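Transcription factor cep-1 (Caenorhabditis elegans, PDB 1T4W) activates transcription as a p53-family factor that recognises the same DNA consensus as p53 and promotes germline apoptosis after DNA damage, here represented by its zinc-binding DNA-binding domain. Local coordinates at residues 139-144 with 174-179. Numbering follows the deposited sequence.
With ZN (zinc ion), chain B.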
loop_
_atom_site.group_PDB
_atom_site.type_symbol
_atom_site.label_atom_id
_atom_site.label_comp_id
_atom_site.label_asym_id
_atom_site.label_seq_id
_atom_site.Cartn_x
_atom_site.Cartn_y
_atom_site.Cartn_z
ATOM N N CYS A 139 -12.900 2.546 2.746
ATOM C CA CYS A 139 -13.707 1.482 3.325
ATOM C C CYS A 139 -12.827 1.028 4.475
ATOM O O CYS A 139 -11.667 1.445 4.582
ATOM C CB CYS A 139 -13.977 0.380 2.289
ATOM S SG CYS A 139 -14.992 -1.012 2.839
ATOM N N GLN A 140 -13.347 0.209 5.364
ATOM C CA GLN A 140 -12.508 -0.181 6.476
ATOM C C GLN A 140 -12.724 -1.599 6.960
ATOM O O GLN A 140 -13.657 -2.289 6.540
ATOM C CB GLN A 140 -12.718 0.818 7.602
ATOM C CG GLN A 140 -14.098 0.790 8.193
ATOM C CD GLN A 140 -14.332 1.985 9.072
ATOM O OE1 GLN A 140 -13.438 2.412 9.794
ATOM N NE2 GLN A 140 -15.539 2.531 9.024
ATOM N N GLU A 141 -11.842 -2.024 7.852
ATOM C CA GLU A 141 -11.886 -3.361 8.415
ATOM C C GLU A 141 -13.277 -3.692 8.959
ATOM O O GLU A 141 -13.810 -4.772 8.719
ATOM C CB GLU A 141 -10.856 -3.453 9.551
ATOM C CG GLU A 141 -10.427 -4.858 9.912
ATOM C CD GLU A 141 -9.395 -4.847 11.014
ATOM O OE1 GLU A 141 -9.786 -4.716 12.196
ATOM O OE2 GLU A 141 -8.197 -4.939 10.691
ATOM N N LYS A 142 -13.860 -2.750 9.694
ATOM C CA LYS A 142 -15.163 -2.955 10.301
ATOM C C LYS A 142 -16.225 -3.408 9.292
ATOM O O LYS A 142 -17.136 -4.152 9.641
ATOM C CB LYS A 142 -15.595 -1.662 10.994
ATOM C CG LYS A 142 -16.763 -1.808 11.931
ATOM C CD LYS A 142 -17.086 -0.481 12.611
ATOM C CE LYS A 142 -18.236 -0.637 13.603
ATOM N NZ LYS A 142 -18.606 0.649 14.266
ATOM N N CYS A 143 -16.091 -2.974 8.039
ATOM C CA CYS A 143 -17.041 -3.317 6.973
ATOM C C CYS A 143 -16.991 -4.750 6.462
ATOM O O CYS A 143 -17.979 -5.251 5.918
ATOM C CB CYS A 143 -16.817 -2.414 5.760
ATOM S SG CYS A 143 -17.007 -0.699 6.126
ATOM N N LEU A 144 -15.850 -5.405 6.624
ATOM C CA LEU A 144 -15.667 -6.749 6.085
ATOM C C LEU A 144 -16.296 -7.932 6.813
ATOM O O LEU A 144 -16.635 -7.850 7.992
ATOM C CB LEU A 144 -14.171 -7.013 5.900
ATOM C CG LEU A 144 -13.344 -5.904 5.235
ATOM C CD1 LEU A 144 -12.056 -6.528 4.745
ATOM C CD2 LEU A 144 -14.081 -5.258 4.058
ATOM N N GLN A 174 1.506 -5.246 6.695
ATOM C CA GLN A 174 0.149 -5.230 7.204
ATOM C C GLN A 174 -0.377 -3.818 7.333
ATOM O O GLN A 174 0.262 -2.954 7.932
ATOM C CB GLN A 174 0.025 -5.929 8.577
ATOM C CG GLN A 174 -1.342 -5.688 9.234
ATOM C CD GLN A 174 -1.414 -6.245 10.641
ATOM O OE1 GLN A 174 -1.369 -7.448 10.809
ATOM N NE2 GLN A 174 -1.504 -5.368 11.661
ATOM N N VAL A 175 -1.556 -3.611 6.762
ATOM C CA VAL A 175 -2.243 -2.347 6.829
ATOM C C VAL A 175 -3.594 -2.608 7.497
ATOM O O VAL A 175 -4.343 -3.527 7.111
ATOM C CB VAL A 175 -2.484 -1.763 5.418
ATOM C CG1 VAL A 175 -3.394 -0.549 5.513
ATOM C CG2 VAL A 175 -1.158 -1.377 4.774
ATOM N N ARG A 176 -3.908 -1.828 8.521
ATOM C CA ARG A 176 -5.201 -1.985 9.167
ATOM C C ARG A 176 -5.919 -0.650 9.149
ATOM O O ARG A 176 -5.331 0.373 9.474
ATOM C CB ARG A 176 -5.047 -2.496 10.608
ATOM C CG ARG A 176 -4.698 -3.966 10.696
ATOM C CD ARG A 176 -4.814 -4.465 12.143
ATOM N NE ARG A 176 -6.209 -4.482 12.575
ATOM C CZ ARG A 176 -6.602 -4.430 13.839
ATOM N NH1 ARG A 176 -5.706 -4.354 14.812
ATOM N NH2 ARG A 176 -7.892 -4.467 14.128
ATOM N N ILE A 177 -7.183 -0.664 8.737
ATOM C CA ILE A 177 -7.984 0.546 8.670
ATOM C C ILE A 177 -8.977 0.399 9.823
ATOM O O ILE A 177 -9.945 -0.362 9.749
ATOM C CB ILE A 177 -8.673 0.656 7.294
ATOM C CG1 ILE A 177 -7.604 0.674 6.187
ATOM C CG2 ILE A 177 -9.466 1.958 7.219
ATOM C CD1 ILE A 177 -7.865 -0.284 5.069
ATOM N N VAL A 178 -8.701 1.133 10.890
ATOM C CA VAL A 178 -9.449 1.049 12.136
ATOM C C VAL A 178 -9.910 2.403 12.648
ATOM O O VAL A 178 -9.569 3.428 12.084
ATOM C CB VAL A 178 -8.547 0.432 13.206
ATOM C CG1 VAL A 178 -8.083 -0.937 12.769
ATOM C CG2 VAL A 178 -7.317 1.349 13.417
ATOM N N ALA A 179 -10.643 2.394 13.758
ATOM C CA ALA A 179 -11.171 3.617 14.367
ATOM C C ALA A 179 -10.135 4.409 15.187
ATOM O O ALA A 179 -10.102 5.644 15.164
ATOM C CB ALA A 179 -12.368 3.254 15.261
HETATM ZN ZN ZN B . -16.965 -0.146 3.795
HETATM O O HOH W 1 -12.661 -0.590 10.764
HETATM O O HOH W 2 -11.351 4.233 10.061
#
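The carboxylate of E141 meets the guanidinium of R176 at its edge, the two planes only 6° apart, while CG1 of V178 lies over one guanidinium face, offset toward the rim. The grip is side-on and two-pronged: R176 NH2 donates to E141 OE1 at 2.7 Å and R176 NE to E141 OE2 at 2.8 Å. Both oxygens use their syn lone pairs, and both bonds are nearly straight. E141 reaches across with CG anti to the backbone N (chi1 -159°) and an extended chain; R176 bends at chi3 (69°) to turn its NE edge to the acid. The backbone of E141 is fixed too, its N donating a hydrogen bond to I177 O at 3.2 Å. I177 O also accepts from a water that takes the N-H of K142, and a second water donates to Q140 OE1 and to V178 O, each bond 2.8 Å long. I177 CG2 also packs on Q140 CB at 3.5 Å, with M35 and F100 close by. With R176 cut back to an alanine, the E141 carboxylate is likely to lose its charged mate and both in-plane donors that hold its rotation. The contact ties the end of strand 166-177 to the zinc loop of this p53-like domain, where C139 and C143, with C85 and H88, bind the metal; E141 lies between C139 and C143 in sequence, but its side chain points to the strand. Paired charges, a direct backbone bond and bridging waters thus fasten the metal-bearing turn to the sheet, and the guanidinium of R176 is likely to favour the ionised form of E141.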